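Glycoside hydrolase family protein (Novosphingobium sp. PP1Y, PDB 6Q2F) probably hydrolyses alpha-L-rhamnosidic bonds, removing rhamnose from rhamnosylated glycosides. Local coordinates at residues Pro315-Phe320 with Arg381-Ala386; Ala986-Ala991 with Gly1134-Ile1139. All blocks are in the same frame, centred on the assembly; numbering follows the deposited sequence.

Interaction 1. Residues Pro315-Phe320 with Arg381-Ala386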
# COMPACT_ATOMS: atom_id res chain seq x y z
N PRO A 315 -3.50 -26.82 0.38
CA PRO A 315 -3.85 -27.68 1.52
C PRO A 315 -3.37 -27.08 2.84
O PRO A 315 -2.52 -26.20 2.88
CB PRO A 315 -3.13 -29.00 1.21
CG PRO A 315 -2.95 -28.99 -0.27
CD PRO A 315 -2.75 -27.57 -0.65
N THR A 316 -3.95 -27.58 3.93
CA THR A 316 -3.57 -27.17 5.28
C THR A 316 -3.17 -28.41 6.06
O THR A 316 -3.96 -29.35 6.18
CB THR A 316 -4.72 -26.45 5.99
OG1 THR A 316 -5.02 -25.23 5.31
CG2 THR A 316 -4.33 -26.13 7.42
N THR A 317 -1.95 -28.41 6.59
CA THR A 317 -1.46 -29.49 7.42
C THR A 317 -1.29 -28.97 8.84
O THR A 317 -0.75 -27.88 9.04
CB THR A 317 -0.13 -30.02 6.88
OG1 THR A 317 -0.34 -30.52 5.55
CG2 THR A 317 0.39 -31.13 7.77
N ILE A 318 -1.79 -29.73 9.81
CA ILE A 318 -1.61 -29.41 11.22
C ILE A 318 -1.05 -30.65 11.88
O ILE A 318 -1.32 -31.77 11.45
CB ILE A 318 -2.92 -28.98 11.92
CG1 ILE A 318 -3.98 -30.06 11.75
CG2 ILE A 318 -3.39 -27.62 11.39
CD1 ILE A 318 -5.20 -29.85 12.63
N SER A 319 -0.28 -30.45 12.95
CA SER A 319 0.28 -31.54 13.73
C SER A 319 0.04 -31.26 15.20
O SER A 319 -0.10 -30.10 15.61
CB SER A 319 1.78 -31.70 13.46
OG SER A 319 2.28 -32.86 14.12
N PHE A 320 -0.01 -32.32 16.00
CA PHE A 320 -0.42 -32.17 17.39
C PHE A 320 0.11 -33.34 18.21
O PHE A 320 0.64 -34.31 17.68
CB PHE A 320 -1.94 -32.10 17.49
CG PHE A 320 -2.65 -32.92 16.45
CD1 PHE A 320 -2.84 -34.28 16.63
CD2 PHE A 320 -3.12 -32.33 15.29
CE1 PHE A 320 -3.48 -35.04 15.67
CE2 PHE A 320 -3.76 -33.08 14.33
CZ PHE A 320 -3.94 -34.44 14.52
N ARG A 381 1.56 -26.76 9.93
CA ARG A 381 1.26 -25.68 8.99
C ARG A 381 2.44 -25.39 8.05
O ARG A 381 2.82 -24.24 7.82
CB ARG A 381 0.81 -24.42 9.74
CG ARG A 381 -0.71 -24.36 9.83
CD ARG A 381 -1.17 -23.54 10.97
NE ARG A 381 -0.68 -24.05 12.24
CZ ARG A 381 -0.93 -23.45 13.40
NH1 ARG A 381 -1.66 -22.34 13.40
NH2 ARG A 381 -0.45 -23.93 14.54
N TYR A 382 2.98 -26.47 7.46
CA TYR A 382 4.16 -26.33 6.62
C TYR A 382 3.84 -25.57 5.34
O TYR A 382 4.69 -24.83 4.83
CB TYR A 382 4.77 -27.70 6.30
CG TYR A 382 4.20 -28.43 5.10
CD1 TYR A 382 4.69 -28.19 3.81
CD2 TYR A 382 3.17 -29.35 5.25
CE1 TYR A 382 4.16 -28.84 2.71
CE2 TYR A 382 2.65 -30.01 4.15
CZ TYR A 382 3.15 -29.76 2.89
OH TYR A 382 2.62 -30.42 1.80
N GLU A 383 2.63 -25.75 4.79
CA GLU A 383 2.29 -25.07 3.54
C GLU A 383 2.48 -23.56 3.66
O GLU A 383 3.10 -22.94 2.79
CB GLU A 383 0.85 -25.40 3.13
CG GLU A 383 0.61 -26.89 2.81
CD GLU A 383 0.01 -27.62 3.97
OE1 GLU A 383 0.04 -27.06 5.08
OE2 GLU A 383 -0.50 -28.75 3.80
N THR A 384 1.98 -22.95 4.74
CA THR A 384 2.16 -21.51 4.87
C THR A 384 3.60 -21.16 5.24
O THR A 384 4.15 -20.19 4.72
CB THR A 384 1.16 -20.90 5.87
OG1 THR A 384 1.39 -19.49 5.99
CG2 THR A 384 1.25 -21.53 7.23
N LYS A 385 4.24 -21.98 6.08
CA LYS A 385 5.62 -21.68 6.47
C LYS A 385 6.57 -21.80 5.29
O LYS A 385 7.60 -21.12 5.26
CB LYS A 385 6.08 -22.61 7.60
CG LYS A 385 5.42 -22.33 8.95
CD LYS A 385 5.69 -23.48 9.93
CE LYS A 385 5.03 -23.21 11.30
NZ LYS A 385 5.13 -24.38 12.22
N ALA A 386 6.24 -22.64 4.31
CA ALA A 386 7.05 -22.79 3.11
C ALA A 386 6.71 -21.76 2.06
O ALA A 386 7.31 -21.78 0.97
CB ALA A 386 6.87 -24.20 2.52
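Glu383 and Arg381, at the start of the short helix 382-385, make a buried polar contact with Thr317 along the outer edge of strand 316-325, an outermost strand of a four-stranded antiparallel sheet. Thr316 and Ile318 bond through their backbones to Val276 and Ala274 of strand 268-277, which leaves the N-H and C=O of Thr317 to the helix. Its N-H goes to Glu383 OE1, with Thr317 N and OE1 2.8 Å apart; the amide approaches from the syn side, 18° out of the carboxylate plane. Beside it, Thr317 OG1 donates to the second oxygen, Glu383 OE2, in a very short bond of 2.5 Å. Thr317 can offer both groups together because OG1 lies beside its own backbone N, anti to the carbonyl carbon (chi1 -61°). Glu383 meets this pair by bending at chi2 (98°), its side chain crossing that of Thr317 at about a right angle. A third bond runs the other way: Arg381 N, at the N-cap, gives its hydrogen to Thr317 O at 2.7 Å, coming from above the carbonyl plane, and Arg381 CG lies 3.6 Å from the same Thr317 O. The ring of Tyr382 packs alongside, its CE2 3.3 Å from Thr317 OG1, while one of its faces takes Glu383 CD 3.5 Å above the ring plane, toward the rim. Thr317 OG1 is also bonded to Thr275 OG1, tying the hydroxyl back into the sheet, and Lys385 links the helix to Asp547 by a salt bridge. Two bonds from one residue hold the carboxylate's rotation; Pro315 O stands over one face of it, 3.1 Å from Glu383 CD, and gives no hydrogen. Burial and this oxygen would tend to favour a proton on the acid, the two donors and the helix start to oppose it.

Interaction 2. Residues Ala986-Ala991 with Gly1134-Ile1139; sequences ATLDGA and GPVRLI
An antiparallel pairing of edge strand 983-987 with strand 1131-1140 closes one side of a beta sandwich, consistent with a galactose-binding-domain-like fold. Ala986 faces Leu1138 as a hydrogen-bonded pair; this pair contributes one bond, Leu1138 N to Ala986 O at 2.9 Å. Thr987 and Arg1137 follow as a non-hydrogen-bonded pair, where Thr987 OG1 lies 3.8 Å from Arg1137 CG and the two side chains cross at a slant. The ladder then runs on to Leu988, whose N meets Val1136 O at 2.6 Å, nearly in line with the carbonyl bond. Beyond this point the strands part, and a water takes the next rung, donating to Leu988 O and accepting from Val1136 N, 2.8 Å from each of these two atoms. Leu988 is the centre of an inverse gamma turn that swings the chain away toward strand 992-996 of the facing sheet. Its side chain drops between the sheets with CG beside the backbone N (chi1 -58°), putting Leu988 CD1 3.8 Å from Leu1138 CD1 with the two chains roughly perpendicular. Leu988 CB meets Val1136 CB at 4.2 Å, and Phe1035 of the six-stranded sheet touches both leucines. With an alanine here, CG and both methyls of Leu988 would go, which is likely to leave a gap between Leu1138 CD1, Val1136 CG1 and Phe1035, while the backbone bonds could remain. Thr987, Arg1137 and Pro1135 lie on the more solvent-accessible side. The contact thus divides its work: main-chain bonds fix the alignment of the strands, one water spans the place where they diverge, and the branched apolar groups join the edge to the sandwich interior.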
# COMPACT_ATOMS: atom_id res chain seq x y z
N ALA A 986 -22.02 44.70 5.11
CA ALA A 986 -23.23 44.58 4.32
C ALA A 986 -23.46 43.11 4.01
O ALA A 986 -22.53 42.30 4.02
CB ALA A 986 -23.15 45.39 3.02
N THR A 987 -24.72 42.78 3.74
CA THR A 987 -25.10 41.49 3.18
C THR A 987 -25.52 41.74 1.74
O THR A 987 -26.40 42.58 1.48
CB THR A 987 -26.23 40.84 3.97
OG1 THR A 987 -25.75 40.43 5.25
CG2 THR A 987 -26.77 39.63 3.21
N LEU A 988 -24.92 41.05 0.79
CA LEU A 988 -25.31 41.24 -0.58
C LEU A 988 -26.50 40.38 -0.89
O LEU A 988 -26.40 39.39 -1.54
CB LEU A 988 -24.17 40.91 -1.51
CG LEU A 988 -22.93 41.73 -1.25
CD1 LEU A 988 -21.98 41.62 -2.40
CD2 LEU A 988 -23.25 43.18 -1.01
N ASP A 989 -27.64 40.79 -0.37
CA ASP A 989 -28.92 40.15 -0.56
C ASP A 989 -29.48 40.83 -1.79
O ASP A 989 -28.75 41.51 -2.48
CB ASP A 989 -29.82 40.37 0.63
CG ASP A 989 -29.96 41.82 1.00
OD1 ASP A 989 -29.40 42.66 0.32
OD2 ASP A 989 -30.64 42.12 1.96
N GLY A 990 -30.76 40.66 -2.07
CA GLY A 990 -31.31 41.28 -3.24
C GLY A 990 -31.17 40.42 -4.46
O GLY A 990 -30.95 39.24 -4.36
N ALA A 991 -31.31 41.05 -5.61
CA ALA A 991 -31.35 40.35 -6.89
C ALA A 991 -29.95 40.03 -7.43
O ALA A 991 -29.03 40.83 -7.31
CB ALA A 991 -32.11 41.17 -7.93
N GLY A 1134 -25.09 31.33 -0.27
CA GLY A 1134 -24.96 32.43 0.66
C GLY A 1134 -25.22 32.13 2.13
O GLY A 1134 -25.19 30.98 2.56
N PRO A 1135 -25.46 33.19 2.93
CA PRO A 1135 -25.51 34.59 2.47
C PRO A 1135 -24.12 35.14 2.11
O PRO A 1135 -23.10 34.65 2.62
CB PRO A 1135 -26.09 35.32 3.68
CG PRO A 1135 -25.58 34.54 4.85
CD PRO A 1135 -25.50 33.09 4.40
N VAL A 1136 -24.10 36.11 1.20
CA VAL A 1136 -22.87 36.74 0.76
C VAL A 1136 -22.70 38.03 1.56
O VAL A 1136 -23.58 38.91 1.53
CB VAL A 1136 -22.90 37.03 -0.75
CG1 VAL A 1136 -21.58 37.66 -1.19
CG2 VAL A 1136 -23.19 35.75 -1.55
N ARG A 1137 -21.58 38.15 2.26
CA ARG A 1137 -21.37 39.25 3.19
C ARG A 1137 -20.03 39.92 2.94
O ARG A 1137 -19.04 39.27 2.59
CB ARG A 1137 -21.43 38.77 4.64
CG ARG A 1137 -22.72 38.09 5.00
CD ARG A 1137 -22.72 37.75 6.46
NE ARG A 1137 -21.54 36.97 6.79
CZ ARG A 1137 -21.17 36.68 8.03
NH1 ARG A 1137 -21.90 37.10 9.06
NH2 ARG A 1137 -20.07 35.96 8.24
N LEU A 1138 -20.02 41.24 3.11
CA LEU A 1138 -18.79 42.01 3.16
C LEU A 1138 -18.40 42.18 4.62
O LEU A 1138 -19.25 42.52 5.46
CB LEU A 1138 -18.97 43.38 2.51
CG LEU A 1138 -18.77 43.52 1.00
CD1 LEU A 1138 -19.31 42.32 0.27
CD2 LEU A 1138 -19.45 44.77 0.49
N ILE A 1139 -17.13 41.94 4.92
CA ILE A 1139 -16.64 41.91 6.29
C ILE A 1139 -15.34 42.71 6.38
O ILE A 1139 -14.39 42.45 5.64
CB ILE A 1139 -16.41 40.47 6.77
CG1 ILE A 1139 -17.73 39.68 6.77
CG2 ILE A 1139 -15.80 40.47 8.16
CD1 ILE A 1139 -17.49 38.19 7.05
O HOH W 1 -26.53 37.27 0.29

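Interactions 1 and 2 lie on opposite sides of the chain's centre, their own centres about 71 Å apart, and share no element. Yet each involves an outermost strand of a four-stranded antiparallel sheet, and the two sheets have the same strand order, each accompanied by a six-stranded sheet of matching order. The edges differ: 315-320 lies on the third strand in sequence, 986-991 on the first. In interaction 1 a helical segment covers the edge, and a buried carboxylate and the backbone N-H of the N-cap residue together take the place of a strand partner. Interaction 2 is strand to strand, partly exposed, neutral in its bonding, with an apolar inner side and a bridging water.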